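Local coordinates for type VII secretion system protein EssB (Staphylococcus aureus, PDB 4ANN), which is a membrane component of the type VII (Ess) secretion system, represented by its cytoplasmic segment, and is probably required for secretion of EsxA and EsxB, at residues R22-P25 with K26-K30; N68-P71 with F72-K76. All coordinates share one frame; numbering follows the deposited sequence. Where two conformers were deposited one is given.

Contact 1: R22-P25 with K26-K30; sequences REIP and KSSIK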
# COMPACT_ATOMS: atom_id res chain seq x y z
N ARG A 22 -2.65 -16.13 -0.43
CA ARG A 22 -1.22 -16.12 -0.22
C ARG A 22 -0.81 -17.44 0.43
O ARG A 22 -1.46 -17.90 1.37
CB ARG A 22 -0.92 -14.94 0.70
CG ARG A 22 0.50 -14.92 1.12
CD ARG A 22 0.69 -13.82 2.19
NE ARG A 22 2.10 -13.86 2.52
CZ ARG A 22 2.61 -13.08 3.47
NH1 ARG A 22 1.87 -12.27 4.17
NH2 ARG A 22 3.94 -13.17 3.69
N GLU A 23 0.33 -18.02 0.00
CA GLU A 23 0.87 -19.22 0.63
C GLU A 23 2.20 -18.89 1.23
O GLU A 23 3.06 -18.25 0.61
CB GLU A 23 1.02 -20.36 -0.40
CG GLU A 23 1.61 -21.63 0.26
CD GLU A 23 1.72 -22.77 -0.67
OE1 GLU A 23 0.63 -23.14 -1.15
OE2 GLU A 23 2.80 -23.35 -0.91
N ILE A 24 2.40 -19.33 2.47
CA ILE A 24 3.66 -19.14 3.22
C ILE A 24 4.22 -20.50 3.56
O ILE A 24 3.62 -21.23 4.34
CB ILE A 24 3.40 -18.34 4.52
CG1 ILE A 24 2.79 -16.96 4.21
CG2 ILE A 24 4.69 -18.27 5.37
CD1 ILE A 24 2.26 -16.25 5.40
N PRO A 25 5.36 -20.89 2.99
CA PRO A 25 5.92 -22.24 3.36
C PRO A 25 6.31 -22.25 4.81
O PRO A 25 6.91 -21.32 5.35
CB PRO A 25 7.13 -22.37 2.44
CG PRO A 25 6.93 -21.38 1.37
CD PRO A 25 6.17 -20.18 1.96
N LYS A 26 6.05 -23.36 5.50
CA LYS A 26 6.41 -23.44 6.91
C LYS A 26 7.93 -23.34 7.17
O LYS A 26 8.36 -22.80 8.19
CB LYS A 26 5.88 -24.73 7.47
CG LYS A 26 4.41 -24.62 7.83
CD LYS A 26 3.90 -25.93 8.37
CE LYS A 26 2.44 -25.83 8.81
NZ LYS A 26 1.94 -27.10 9.35
N SER A 27 8.74 -23.88 6.29
CA SER A 27 10.17 -23.81 6.58
C SER A 27 10.66 -22.41 6.50
O SER A 27 11.75 -22.14 6.98
CB SER A 27 10.92 -24.68 5.58
OG SER A 27 10.67 -24.25 4.24
N SER A 28 9.91 -21.47 5.92
CA SER A 28 10.34 -20.06 5.88
C SER A 28 10.17 -19.40 7.24
O SER A 28 10.74 -18.30 7.41
CB SER A 28 9.61 -19.29 4.79
OG SER A 28 8.27 -18.95 5.10
N ILE A 29 9.42 -20.01 8.16
CA ILE A 29 9.05 -19.46 9.47
C ILE A 29 9.86 -20.23 10.52
O ILE A 29 9.80 -21.48 10.51
CB ILE A 29 7.54 -19.59 9.77
CG1 ILE A 29 6.68 -19.00 8.61
CG2 ILE A 29 7.12 -18.99 11.10
CD1 ILE A 29 7.03 -17.51 8.46
N LYS A 30 10.56 -19.52 11.40
CA LYS A 30 11.16 -20.25 12.55
C LYS A 30 10.13 -21.05 13.30
O LYS A 30 9.05 -20.46 13.58
CB LYS A 30 11.81 -19.24 13.52
CG LYS A 30 13.12 -18.69 12.92
CD LYS A 30 13.93 -17.97 13.97

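Contact 2: N68-P71 with F72-K76; sequences NHTP and FDNIK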
# COMPACT_ATOMS: atom_id res chain seq x y z
N ASN A 68 -17.30 -2.85 1.07
CA ASN A 68 -16.95 -1.67 1.88
C ASN A 68 -15.52 -1.22 1.68
O ASN A 68 -15.11 -0.23 2.31
CB ASN A 68 -17.11 -1.95 3.37
CG ASN A 68 -17.00 -3.41 3.80
OD1 ASN A 68 -16.01 -4.09 3.55
ND2 ASN A 68 -18.03 -3.92 4.52
N HIS A 69 -14.76 -1.94 0.85
CA HIS A 69 -13.37 -1.59 0.61
C HIS A 69 -13.22 -1.27 -0.87
O HIS A 69 -13.44 -2.10 -1.75
CB HIS A 69 -12.52 -2.73 1.08
CG HIS A 69 -12.49 -2.80 2.60
ND1 HIS A 69 -12.19 -3.90 3.31
CD2 HIS A 69 -12.74 -1.86 3.56
CE1 HIS A 69 -12.21 -3.70 4.58
NE2 HIS A 69 -12.55 -2.45 4.80
N THR A 70 -12.82 -0.04 -1.18
CA THR A 70 -12.71 0.48 -2.53
C THR A 70 -11.29 0.36 -3.01
O THR A 70 -10.39 0.94 -2.41
CB THR A 70 -13.15 1.96 -2.54
OG1 THR A 70 -14.52 2.04 -2.18
CG2 THR A 70 -12.96 2.63 -3.86
N PRO A 71 -11.01 -0.37 -4.09
CA PRO A 71 -9.63 -0.44 -4.60
C PRO A 71 -9.10 0.92 -4.99
O PRO A 71 -9.84 1.77 -5.52
CB PRO A 71 -9.75 -1.33 -5.84
CG PRO A 71 -11.01 -2.10 -5.60
CD PRO A 71 -11.94 -1.19 -4.89
N PHE A 72 -7.80 1.11 -4.85
CA PHE A 72 -7.13 2.35 -5.26
C PHE A 72 -7.54 2.79 -6.67
O PHE A 72 -7.78 3.95 -6.90
CB PHE A 72 -5.62 2.20 -5.14
CG PHE A 72 -4.85 3.26 -5.89
CD1 PHE A 72 -4.68 4.53 -5.34
CD2 PHE A 72 -4.36 3.02 -7.15
CE1 PHE A 72 -4.04 5.54 -6.07
CE2 PHE A 72 -3.72 4.04 -7.87
CZ PHE A 72 -3.57 5.27 -7.33
N ASP A 73 -7.51 1.86 -7.63
CA ASP A 73 -7.71 2.29 -8.99
C ASP A 73 -9.07 2.92 -9.24
O ASP A 73 -9.25 3.61 -10.26
CB ASP A 73 -7.53 1.12 -9.97
CG ASP A 73 -6.09 0.71 -10.19
OD1 ASP A 73 -5.17 1.46 -9.91
OD2 ASP A 73 -5.99 -0.44 -10.73
N ASN A 74 -10.03 2.70 -8.34
CA ASN A 74 -11.35 3.33 -8.51
C ASN A 74 -11.30 4.83 -8.35
O ASN A 74 -12.22 5.53 -8.78
CB ASN A 74 -12.33 2.74 -7.45
CG ASN A 74 -12.72 1.34 -7.75
OD1 ASN A 74 -11.95 0.54 -8.37
ND2 ASN A 74 -13.90 0.99 -7.27
N ILE A 75 -10.28 5.40 -7.71
CA ILE A 75 -10.26 6.83 -7.44
C ILE A 75 -9.87 7.66 -8.68
O ILE A 75 -9.99 8.86 -8.67
CB ILE A 75 -9.35 7.22 -6.26
CG1 ILE A 75 -7.88 7.26 -6.56
CG2 ILE A 75 -9.66 6.36 -5.03
CD1 ILE A 75 -7.04 7.88 -5.43
N LYS A 76 -9.42 7.01 -9.74
CA LYS A 76 -8.90 7.74 -10.90
C LYS A 76 -9.95 8.58 -11.59
O LYS A 76 -9.61 9.59 -12.22
CB LYS A 76 -8.25 6.77 -11.88
CG LYS A 76 -7.05 6.05 -11.30
CD LYS A 76 -6.37 5.07 -12.23
CE LYS A 76 -5.22 4.36 -11.63
NZ LYS A 76 -4.58 3.42 -12.57

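Contact 1: R22-P25 with K26-K30
P25 and S28 meet where strand 21-25 ends and a short 3-10 turn begins. S28 N donates to P25 O at 3.1 Å; the N-H...O angle is 146°, so the bond is bent, and the donor stands well above the carbonyl plane. This closes a single turn over K26 and S27. The hydroxyl adds a second bond to the same acceptor, S28 OG to P25 O at 2.7 Å, which lies in the carbonyl plane. It holds for the conformer given and is doubtful for the other. With chi1 at 76°, S28 OG sits between the backbone N and the carbonyl carbon, and lies 4.0 Å from P25 CD of the proline ring. I29 N bonds to K26 O at 3.0 Å and continues the turn.

K26 joins in mainly through its backbone and CB, which is 3.7 Å from P25 C. Its extended chain carries NZ to a salt bridge with E54 and to the carbonyls of L55 and R56.

In I24, chi1 of -59° sets CG1 beside the backbone N and leaves CG2 anti to it. I24 CG2 lies 3.7 Å from S28 OG and 3.9 Å from I29 CG1, so the methyl touches both residues.

I24 and K26 also pair by backbone bonds with F59 and D57. The contact thus turns the chain off an outer strand of the sheet 21-25, 58-63 and 50-54, and I29 reaches F34 and V129.

Contact 2: N68-P71 with F72-K76
F72 follows P71 directly and starts the 3-10 turn that leaves strand 70-71. Only its CB is near the strand among its side-chain atoms, at 3.7 Å from P71 C. CG is anti to the backbone N (chi1 164°), and the ring lies on P107 and L110.

D73 contributes little to the strand. Its carboxylate faces along the turn instead. In the conformer described, OD1 makes a long, weak salt bridge with K76 NZ at 3.4 Å. D73 has two deposited conformers, so this pairing is doubtful.

N74 carries most of the side-chain contact. Its backbone N donates to P71 O at 3.0 Å, with an N-H...O angle of 151° and the donor 47° out of the carbonyl plane. The bond closes one turn from the last strand residue. It also brings N74 CB to 3.6 Å from T70 CG2, the methyl that stands anti to the T70 backbone N. The N74 carboxamide lies across the proline ring at a slant. N74 ND2 is 3.8 Å from P71 CD, and N74 OD1 is 3.8 Å from P71 CB. These are van der Waals contacts, so the amide packs on the ring without a hydrogen bond to it.

I75 N bonds to F72 O at 3.0 Å and extends the 3-10 winding. Its buried side chain turns to F112, Y86 and L87. K76 ends the segment, and its carbonyl accepts a bond from K83 NZ.

Backbone hydrogen bonds from T70 to F112 and from F72 to L110 keep this end of strand 70-71 on the sheet with 110-112 and 118-120. From there the chain heads for helix 80-89, and I75 touches both strand 110-112 and that helix.

How the contacts relate
From the N terminus, the chain first runs through contact 1, where it leaves strand 21-25. It then passes through strands 50-54 and 58-63 before it reaches contact 2 at the end of strand 70-71. The contacts lie in series, so they neither nest nor cross. Their centres are about 30 Å apart and their nearest atoms about 16 Å, with no touch. Each closes a strand-to-3-10 turn just after a proline. Contact 1 belongs to the sheet of 21-25, 58-63 and 50-54; contact 2 joins the sheet containing 110-112 to helix 80-89. Both fall in the YukC family region, which is grouped with protein kinases by sequence clan.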